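Local coordinates for protein phosphatase (PDB 1NF2) that probably acts as a magnesium-dependent phosphatase of the haloacid dehalogenase superfamily, at residues I20-K23 against D24-N27; N27-K30 against L31-K34; K120-A123 against R124-V128; T246-N249 against N250-G253. One frame throughout, in Å; residues are numbered along the deposited sequence.

Contact 1: I20-K23 against D24-N27; sequences ISEK and DRRN. With SO4 (sulfate ion), chain E.
Glu22 and Arg25, one turn apart at the start of helix 22-31, run their side chains alongside each other in the same direction. The grip is side-on: Arg25 NE and NH2 both donate to Glu22 OE1, at 3.0 Å and 2.8 Å. That oxygen lies in the guanidinium plane. The carboxylate and guanidinium planes stand 47° apart; NH2 uses the syn lone pair, NE comes from above the carboxylate plane. A bend at chi2 of Glu22 (-66°) swings the carboxylate to the NE/NH2 edge of Arg25. Arg26 contributes charge alone, since Glu22 OE1 stands over its guanidinium face, 3.5 Å from Arg26 NH1 and too far out of the plane for a hydrogen bond. Edge-on, Arg25 NH2 and Arg26 NH1 also bind a sulfate, probably from the crystallisation liquor. An alanine in place of Arg25 removes both in-plane donors, which would probably leave the Glu22 carboxylate free to turn and the sulfate with a weaker hold.

This is the N-terminus of a helix, with Ser21 as N-cap: its OG accepts from Asp24 N at 3.2 Å (166°) and also bonds Ser252. A water joins the same two residues, accepting from Ser21 N and donating to Asp24 OD2; Asp24 OD1 is hydrogen-bonded to Ser255. Lys23 and Asn27 lie side by side, pointing the same way, and Asn27 N donates to Lys23 O at 3.1 Å.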
loop_
_atom_site.group_PDB
_atom_site.type_symbol
_atom_site.label_atom_id
_atom_site.label_comp_id
_atom_site.label_asym_id
_atom_site.label_seq_id
_atom_site.Cartn_x
_atom_site.Cartn_y
_atom_site.Cartn_z
ATOM N N ILE A 20 15.359 -3.224 6.089
ATOM C CA ILE A 20 15.761 -1.824 6.161
ATOM C C ILE A 20 17.196 -1.764 6.682
ATOM O O ILE A 20 17.484 -2.302 7.745
ATOM C CB ILE A 20 14.852 -1.040 7.135
ATOM C CG1 ILE A 20 13.408 -1.066 6.625
ATOM C CG2 ILE A 20 15.356 0.387 7.294
ATOM C CD1 ILE A 20 12.434 -0.336 7.508
ATOM N N SER A 21 18.088 -1.118 5.939
ATOM C CA SER A 21 19.484 -1.006 6.364
ATOM C C SER A 21 19.576 -0.264 7.696
ATOM O O SER A 21 18.701 0.537 8.029
ATOM C CB SER A 21 20.309 -0.250 5.314
ATOM O OG SER A 21 19.984 1.132 5.298
ATOM N N GLU A 22 20.633 -0.539 8.458
ATOM C CA GLU A 22 20.836 0.127 9.742
ATOM C C GLU A 22 20.997 1.627 9.530
ATOM O O GLU A 22 20.524 2.435 10.332
ATOM C CB GLU A 22 22.089 -0.420 10.444
ATOM C CG GLU A 22 21.872 -1.697 11.219
ATOM C CD GLU A 22 20.961 -1.503 12.414
ATOM O OE1 GLU A 22 21.164 -0.523 13.161
ATOM O OE2 GLU A 22 20.050 -2.334 12.616
ATOM N N LYS A 23 21.670 2.004 8.450
ATOM C CA LYS A 23 21.863 3.422 8.183
ATOM C C LYS A 23 20.498 4.126 8.078
ATOM O O LYS A 23 20.260 5.140 8.753
ATOM C CB LYS A 23 22.676 3.621 6.901
ATOM C CG LYS A 23 22.982 5.081 6.588
ATOM C CD LYS A 23 23.671 5.260 5.238
ATOM C CE LYS A 23 25.158 4.974 5.301
ATOM N NZ LYS A 23 25.452 3.617 5.829
ATOM N N ASP A 24 19.599 3.583 7.256
ATOM C CA ASP A 24 18.272 4.186 7.091
ATOM C C ASP A 24 17.499 4.144 8.398
ATOM O O ASP A 24 16.805 5.100 8.751
ATOM C CB ASP A 24 17.449 3.469 6.007
ATOM C CG ASP A 24 17.975 3.717 4.601
ATOM O OD1 ASP A 24 18.718 4.704 4.383
ATOM O OD2 ASP A 24 17.628 2.919 3.703
ATOM N N ARG A 25 17.611 3.033 9.119
ATOM C CA ARG A 25 16.917 2.912 10.394
ATOM C C ARG A 25 17.361 4.016 11.343
ATOM O O ARG A 25 16.530 4.733 11.896
ATOM C CB ARG A 25 17.192 1.555 11.044
ATOM C CG ARG A 25 16.420 1.343 12.340
ATOM C CD ARG A 25 16.887 0.102 13.090
ATOM N NE ARG A 25 18.248 0.247 13.602
ATOM C CZ ARG A 25 18.585 0.977 14.664
ATOM N NH1 ARG A 25 17.659 1.639 15.349
ATOM N NH2 ARG A 25 19.854 1.051 15.038
ATOM N N ARG A 26 18.671 4.161 11.535
ATOM C CA ARG A 26 19.163 5.192 12.446
ATOM C C ARG A 26 18.750 6.614 12.062
ATOM O O ARG A 26 18.439 7.427 12.931
ATOM C CB ARG A 26 20.684 5.104 12.597
ATOM C CG ARG A 26 21.117 4.098 13.651
ATOM C CD ARG A 26 22.598 4.223 13.957
ATOM N NE ARG A 26 23.401 3.235 13.248
ATOM C CZ ARG A 26 23.721 2.037 13.731
ATOM N NH1 ARG A 26 23.307 1.669 14.938
ATOM N NH2 ARG A 26 24.457 1.209 13.004
ATOM N N ASN A 27 18.735 6.918 10.770
ATOM C CA ASN A 27 18.337 8.254 10.344
ATOM C C ASN A 27 16.867 8.513 10.620
ATOM O O ASN A 27 16.488 9.626 10.994
ATOM C CB ASN A 27 18.642 8.464 8.864
ATOM C CG ASN A 27 20.095 8.805 8.619
ATOM O OD1 ASN A 27 20.629 9.727 9.235
ATOM N ND2 ASN A 27 20.742 8.069 7.719
HETATM S S SO4 E . 21.954 2.369 18.040
HETATM O O1 SO4 E . 21.200 2.729 19.257
HETATM O O2 SO4 E . 21.339 1.179 17.426
HETATM O O3 SO4 E . 21.919 3.494 17.083
HETATM O O4 SO4 E . 23.355 2.067 18.390
HETATM O O HOH W 1 17.243 0.294 3.619
#

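Contact 2: N27-K30 against L31-K34; sequences NIEK and LSRK
Ser32 reaches back one turn to Glu29, its OG donating to Glu29 O at 2.7 Å. The hydroxyl stands between the backbone N and the carbonyl carbon of its own residue (chi1 77°), which aims it at the preceding turn; it meets the carbonyl from the side, with a C=O...donor angle of 124°. Glu29 O is thus bonded by a side chain. The Ser32 backbone takes part as well: Ser32 N donates to Ile28 O at 2.8 Å, and Leu31 N to Asn27 O at 3.2 Å. Leu31 follows that bond with its side chain, CG resting 3.6 Å from Asn27 O.

These are the last turns of helix 22-31, which connects the neighbouring parallel strands 4-8 and 36-40 in the Rossmann-like sheet of the haloacid dehalogenase fold. A second shell fixes the helix against that sheet. Ile28 packs on Phe7 and Leu31 on Phe5, both in strand 4-8, and Leu258 of helix 253-258 touches Asn27, Ile28 and Leu31 in turn. Phe56 lies against Ile28 and Glu29, while Phe60 touches Ser32. The amide of Asn27 is held from outside the segments, ND2 being hydrogen-bonded to both Ser255 OG and Glu259 OE2, so that its polar end faces the start and the far end of helix 253-258.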
loop_
_atom_site.group_PDB
_atom_site.type_symbol
_atom_site.label_atom_id
_atom_site.label_comp_id
_atom_site.label_asym_id
_atom_site.label_seq_id
_atom_site.Cartn_x
_atom_site.Cartn_y
_atom_site.Cartn_z
ATOM N N ASN A 27 18.735 6.918 10.770
ATOM C CA ASN A 27 18.337 8.254 10.344
ATOM C C ASN A 27 16.867 8.513 10.620
ATOM O O ASN A 27 16.488 9.626 10.994
ATOM C CB ASN A 27 18.642 8.464 8.864
ATOM C CG ASN A 27 20.095 8.805 8.619
ATOM O OD1 ASN A 27 20.629 9.727 9.235
ATOM N ND2 ASN A 27 20.742 8.069 7.719
ATOM N N ILE A 28 16.035 7.489 10.446
ATOM C CA ILE A 28 14.611 7.643 10.711
ATOM C C ILE A 28 14.435 7.882 12.211
ATOM O O ILE A 28 13.693 8.778 12.618
ATOM C CB ILE A 28 13.800 6.386 10.311
ATOM C CG1 ILE A 28 14.011 6.065 8.825
ATOM C CG2 ILE A 28 12.325 6.614 10.606
ATOM C CD1 ILE A 28 13.630 7.177 7.870
ATOM N N GLU A 29 15.112 7.071 13.025
ATOM C CA GLU A 29 15.057 7.202 14.482
ATOM C C GLU A 29 15.341 8.638 14.912
ATOM O O GLU A 29 14.639 9.195 15.749
ATOM C CB GLU A 29 16.080 6.269 15.142
ATOM C CG GLU A 29 15.528 4.924 15.567
ATOM C CD GLU A 29 14.550 5.040 16.722
ATOM O OE1 GLU A 29 13.961 4.010 17.116
ATOM O OE2 GLU A 29 14.374 6.165 17.241
ATOM N N LYS A 30 16.376 9.237 14.337
ATOM C CA LYS A 30 16.730 10.610 14.681
ATOM C C LYS A 30 15.620 11.605 14.312
ATOM O O LYS A 30 15.318 12.525 15.079
ATOM C CB LYS A 30 18.044 10.992 13.993
ATOM C CG LYS A 30 19.249 10.221 14.516
ATOM C CD LYS A 30 20.472 10.425 13.634
ATOM C CE LYS A 30 20.825 11.898 13.511
ATOM N NZ LYS A 30 21.974 12.115 12.585
ATOM N N LEU A 31 15.011 11.418 13.143
ATOM C CA LEU A 31 13.934 12.298 12.705
ATOM C C LEU A 31 12.686 12.149 13.565
ATOM O O LEU A 31 12.065 13.145 13.939
ATOM C CB LEU A 31 13.547 12.006 11.253
ATOM C CG LEU A 31 14.475 12.457 10.130
ATOM C CD1 LEU A 31 13.869 12.044 8.790
ATOM C CD2 LEU A 31 14.658 13.964 10.191
ATOM N N SER A 32 12.323 10.903 13.867
ATOM C CA SER A 32 11.125 10.605 14.648
ATOM C C SER A 32 11.058 11.395 15.944
ATOM O O SER A 32 9.998 11.509 16.562
ATOM C CB SER A 32 11.051 9.115 14.959
ATOM O OG SER A 32 11.939 8.778 16.003
ATOM N N ARG A 33 12.201 11.923 16.366
ATOM C CA ARG A 33 12.253 12.727 17.573
ATOM C C ARG A 33 11.932 14.150 17.145
ATOM O O ARG A 33 12.663 14.752 16.355
ATOM C CB ARG A 33 13.645 12.661 18.202
ATOM C CG ARG A 33 13.826 13.559 19.414
ATOM C CD ARG A 33 12.841 13.238 20.525
ATOM N NE ARG A 33 13.075 14.072 21.701
ATOM C CZ ARG A 33 12.373 13.992 22.827
ATOM N NH1 ARG A 33 11.387 13.109 22.935
ATOM N NH2 ARG A 33 12.658 14.791 23.848
ATOM N N LYS A 34 10.822 14.672 17.655
ATOM C CA LYS A 34 10.365 16.020 17.332
ATOM C C LYS A 34 9.660 16.137 15.974
ATOM O O LYS A 34 8.810 17.011 15.806
ATOM C CB LYS A 34 11.531 17.023 17.396
ATOM C CG LYS A 34 11.215 18.384 16.777
ATOM C CD LYS A 34 12.359 19.381 16.927
ATOM C CE LYS A 34 12.301 20.135 18.250
ATOM N NZ LYS A 34 12.326 19.236 19.439
#

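Contact 3: K120-A123 against R124-V128; sequences KSYA and RHSNV
A local contact of side chains with backbone closes the C-terminal end of helix 117-125, the helix of the beta-alpha-beta unit made by strands 110-112 and 130-132. That unit belongs to the six-stranded sheet separate from the magnesium-binding one, probably the cap, or substrate-binding, domain. Ser126, the first residue to leave helical geometry, does most of this. Its N and OG both donate to Tyr122 O, at 2.9 Å and 2.6 Å, and arrive from opposite faces of the carbonyl plane. With chi1 at 57° the hydroxyl is also carried over one face of the Tyr122 ring, toward the rim, where OG comes 3.2 Å from Tyr122 CE1. The ring is fixed from outside by an OH bond to Tyr105 and an edge-to-face contact with Tyr181.

One residue earlier, Ser121 O receives His125 N at 3.1 Å, while the imidazole ND1 adds a weak bond at 2.7 Å, bent to 120°. Arg124 bends at chi3 (-47°) and lays its guanidinium across Ser121, which brings Ser121 CA over the centre of one face, 3.7 Å from Arg124 CZ. Past the helix, the side chain of Asn127 lies about 7 Å from that of Asp10, a magnesium ligand. Beyond it Val128 CG2 lies 4.2 Å from Ala123 CB, an apolar contact.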
loop_
_atom_site.group_PDB
_atom_site.type_symbol
_atom_site.label_atom_id
_atom_site.label_comp_id
_atom_site.label_asym_id
_atom_site.label_seq_id
_atom_site.Cartn_x
_atom_site.Cartn_y
_atom_site.Cartn_z
ATOM N N LYS A 120 -1.724 -20.828 -1.228
ATOM C CA LYS A 120 -0.480 -21.136 -0.534
ATOM C C LYS A 120 0.698 -20.356 -1.120
ATOM O O LYS A 120 1.446 -19.696 -0.392
ATOM C CB LYS A 120 -0.186 -22.638 -0.609
ATOM C CG LYS A 120 -1.236 -23.520 0.054
ATOM C CD LYS A 120 -0.875 -24.997 -0.067
ATOM C CE LYS A 120 -1.932 -25.890 0.571
ATOM N NZ LYS A 120 -2.096 -25.639 2.036
ATOM N N SER A 121 0.847 -20.428 -2.437
ATOM C CA SER A 121 1.934 -19.748 -3.127
ATOM C C SER A 121 1.821 -18.226 -3.115
ATOM O O SER A 121 2.834 -17.530 -3.173
ATOM C CB SER A 121 2.024 -20.236 -4.573
ATOM O OG SER A 121 2.992 -19.491 -5.293
ATOM N N TYR A 122 0.599 -17.701 -3.055
ATOM C CA TYR A 122 0.432 -16.255 -3.041
ATOM C C TYR A 122 0.816 -15.680 -1.686
ATOM O O TYR A 122 1.505 -14.663 -1.610
ATOM C CB TYR A 122 -1.011 -15.856 -3.380
ATOM C CG TYR A 122 -1.311 -14.397 -3.080
ATOM C CD1 TYR A 122 -1.721 -13.994 -1.804
ATOM C CD2 TYR A 122 -1.109 -13.411 -4.045
ATOM C CE1 TYR A 122 -1.916 -12.647 -1.496
ATOM C CE2 TYR A 122 -1.300 -12.062 -3.749
ATOM C CZ TYR A 122 -1.701 -11.689 -2.472
ATOM O OH TYR A 122 -1.856 -10.356 -2.169
ATOM N N ALA A 123 0.364 -16.331 -0.618
ATOM C CA ALA A 123 0.661 -15.873 0.732
ATOM C C ALA A 123 2.151 -16.007 1.018
ATOM O O ALA A 123 2.712 -15.264 1.822
ATOM C CB ALA A 123 -0.137 -16.681 1.743
ATOM N N ARG A 124 2.776 -16.971 0.350
ATOM C CA ARG A 124 4.200 -17.237 0.501
ATOM C C ARG A 124 4.989 -16.096 -0.129
ATOM O O ARG A 124 5.805 -15.458 0.528
ATOM C CB ARG A 124 4.543 -18.554 -0.198
ATOM C CG ARG A 124 5.965 -19.049 -0.017
ATOM C CD ARG A 124 6.236 -20.140 -1.042
ATOM N NE ARG A 124 5.149 -21.118 -1.078
ATOM C CZ ARG A 124 4.825 -21.848 -2.142
ATOM N NH1 ARG A 124 5.504 -21.716 -3.274
ATOM N NH2 ARG A 124 3.813 -22.706 -2.077
ATOM N N HIS A 125 4.721 -15.843 -1.407
ATOM C CA HIS A 125 5.409 -14.792 -2.145
ATOM C C HIS A 125 5.109 -13.378 -1.646
ATOM O O HIS A 125 5.992 -12.523 -1.658
ATOM C CB HIS A 125 5.104 -14.894 -3.648
ATOM C CG HIS A 125 5.697 -16.104 -4.305
ATOM N ND1 HIS A 125 5.460 -17.390 -3.864
ATOM C CD2 HIS A 125 6.488 -16.225 -5.397
ATOM C CE1 HIS A 125 6.076 -18.249 -4.657
ATOM N NE2 HIS A 125 6.706 -17.567 -5.596
ATOM N N SER A 126 3.879 -13.097 -1.226
ATOM C CA SER A 126 3.574 -11.752 -0.726
ATOM C C SER A 126 3.506 -11.794 0.801
ATOM O O SER A 126 2.886 -10.933 1.432
ATOM C CB SER A 126 2.246 -11.255 -1.310
ATOM O OG SER A 126 1.181 -12.129 -1.009
ATOM N N ASN A 127 4.200 -12.787 1.368
ATOM C CA ASN A 127 4.266 -13.084 2.810
ATOM C C ASN A 127 3.288 -12.427 3.781
ATOM O O ASN A 127 3.545 -11.367 4.362
ATOM C CB ASN A 127 5.716 -12.983 3.345
ATOM C CG ASN A 127 6.545 -11.921 2.659
ATOM O OD1 ASN A 127 7.756 -11.840 2.872
ATOM N ND2 ASN A 127 5.909 -11.096 1.839
ATOM N N VAL A 128 2.169 -13.131 3.951
ATOM C CA VAL A 128 1.054 -12.751 4.812
ATOM C C VAL A 128 0.376 -14.065 5.243
ATOM O O VAL A 128 0.496 -15.080 4.551
ATOM C CB VAL A 128 0.008 -11.908 4.033
ATOM C CG1 VAL A 128 0.627 -10.577 3.595
ATOM C CG2 VAL A 128 -0.483 -12.683 2.806
#

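Contact 4: T246-N249 against N250-G253; sequences TLTN and NDSG
The loop from strand 244-245 to helix 253-258 folds on itself around a type I beta turn at 248-251, the Asn249 side chain about 8 Å from the bound magnesium. Asp251 N closes the turn on Thr248 O at 3.3 Å, from well above the carbonyl plane (70° out of it). Gly253 N reaches the same oxygen at 3.1 Å from the opposite face, giving Thr248 O two donors. Asp251 OD2 accepts a weak bond from Thr248 N at 3.2 Å, their side chains crossing at about a right angle. Leu247 CB comes 3.5 Å from Gly253 CA, and a side chain on that glycine would run into Leu247 O. Asn249 and Asn250 lie side by side, their amide planes 34° apart; Asn249 also touches Asp16, and its backbone N bonds Asn233. An alanine at Asn249 takes the amide away and would probably leave a gap beside Asp16 and remove the neighbour lying along Asn250, which could then turn more freely. Loops gathered in this way beside the magnesium site, here that of Asp8, Asp10 and Asp214, are typical of the Rossmann-like haloacid dehalogenase fold.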
loop_
_atom_site.group_PDB
_atom_site.type_symbol
_atom_site.label_atom_id
_atom_site.label_comp_id
_atom_site.label_asym_id
_atom_site.label_seq_id
_atom_site.Cartn_x
_atom_site.Cartn_y
_atom_site.Cartn_z
ATOM N N THR A 246 17.920 9.806 -5.841
ATOM C CA THR A 246 18.937 9.322 -4.932
ATOM C C THR A 246 19.451 7.962 -5.379
ATOM O O THR A 246 19.279 7.570 -6.542
ATOM C CB THR A 246 18.363 9.253 -3.494
ATOM O OG1 THR A 246 19.400 8.896 -2.568
ATOM C CG2 THR A 246 17.213 8.239 -3.411
ATOM N N LEU A 247 20.095 7.253 -4.462
ATOM C CA LEU A 247 20.629 5.939 -4.762
ATOM C C LEU A 247 19.507 4.909 -4.790
ATOM O O LEU A 247 18.326 5.228 -4.638
ATOM C CB LEU A 247 21.661 5.528 -3.712
ATOM C CG LEU A 247 22.886 6.437 -3.568
ATOM C CD1 LEU A 247 23.812 5.870 -2.505
ATOM C CD2 LEU A 247 23.609 6.553 -4.906
ATOM N N THR A 248 19.905 3.663 -4.971
ATOM C CA THR A 248 18.990 2.542 -5.034
ATOM C C THR A 248 18.490 2.149 -3.638
ATOM O O THR A 248 19.073 2.541 -2.628
ATOM C CB THR A 248 19.720 1.367 -5.727
ATOM O OG1 THR A 248 19.043 1.037 -6.943
ATOM C CG2 THR A 248 19.825 0.174 -4.820
ATOM N N ASN A 249 17.408 1.380 -3.580
ATOM C CA ASN A 249 16.861 0.944 -2.302
ATOM C C ASN A 249 17.709 -0.167 -1.679
ATOM O O ASN A 249 17.571 -0.473 -0.496
ATOM C CB ASN A 249 15.406 0.466 -2.464
ATOM C CG ASN A 249 15.288 -0.800 -3.301
ATOM O OD1 ASN A 249 14.591 -1.747 -2.919
ATOM N ND2 ASN A 249 15.955 -0.819 -4.446
ATOM N N ASN A 250 18.583 -0.764 -2.481
ATOM C CA ASN A 250 19.470 -1.832 -2.019
ATOM C C ASN A 250 20.660 -1.233 -1.301
ATOM O O ASN A 250 21.353 -1.902 -0.535
ATOM C CB ASN A 250 19.933 -2.673 -3.199
ATOM C CG ASN A 250 18.835 -3.559 -3.727
ATOM O OD1 ASN A 250 18.718 -3.777 -4.933
ATOM N ND2 ASN A 250 18.021 -4.083 -2.819
ATOM N N ASP A 251 20.912 0.037 -1.572
ATOM C CA ASP A 251 21.974 0.733 -0.889
ATOM C C ASP A 251 21.148 1.355 0.217
ATOM O O ASP A 251 20.290 0.698 0.820
ATOM C CB ASP A 251 22.569 1.818 -1.779
ATOM C CG ASP A 251 22.929 1.303 -3.155
ATOM O OD1 ASP A 251 23.721 0.338 -3.242
ATOM O OD2 ASP A 251 22.417 1.858 -4.152
ATOM N N SER A 252 21.387 2.620 0.485
ATOM C CA SER A 252 20.610 3.305 1.494
ATOM C C SER A 252 20.308 4.615 0.805
ATOM O O SER A 252 20.700 5.689 1.265
ATOM C CB SER A 252 21.431 3.507 2.769
ATOM O OG SER A 252 21.670 2.263 3.404
ATOM N N GLY A 253 19.635 4.484 -0.342
ATOM C CA GLY A 253 19.271 5.633 -1.146
ATOM C C GLY A 253 18.557 6.683 -0.331
ATOM O O GLY A 253 18.761 7.881 -0.542
#

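Overall arrangement
All four contacts are local and partly buried, none wholly core or surface. Contacts 1 and 2 occupy successive turns of helix 22-31 and share Asn27: the first pairs an N-cap with an exposed salt-bridge network, the second has a serine hydroxyl on the backbone and an apolar face toward strand 4-8. Contact 4 touches contact 1 through two serines at N-cap positions, of which Ser21 alone makes a capping bond; Ser21 OG and Ser252 OG are 2.8 Å apart, a probable hydrogen bond joining the starts of helices 22-31 and 253-258. Contact 3 stands apart in the other sheet, its centre about 26 Å from those of contacts 1 and 4. It treats a helix end much as contact 2 does, but adds aromatic and imidazole partners.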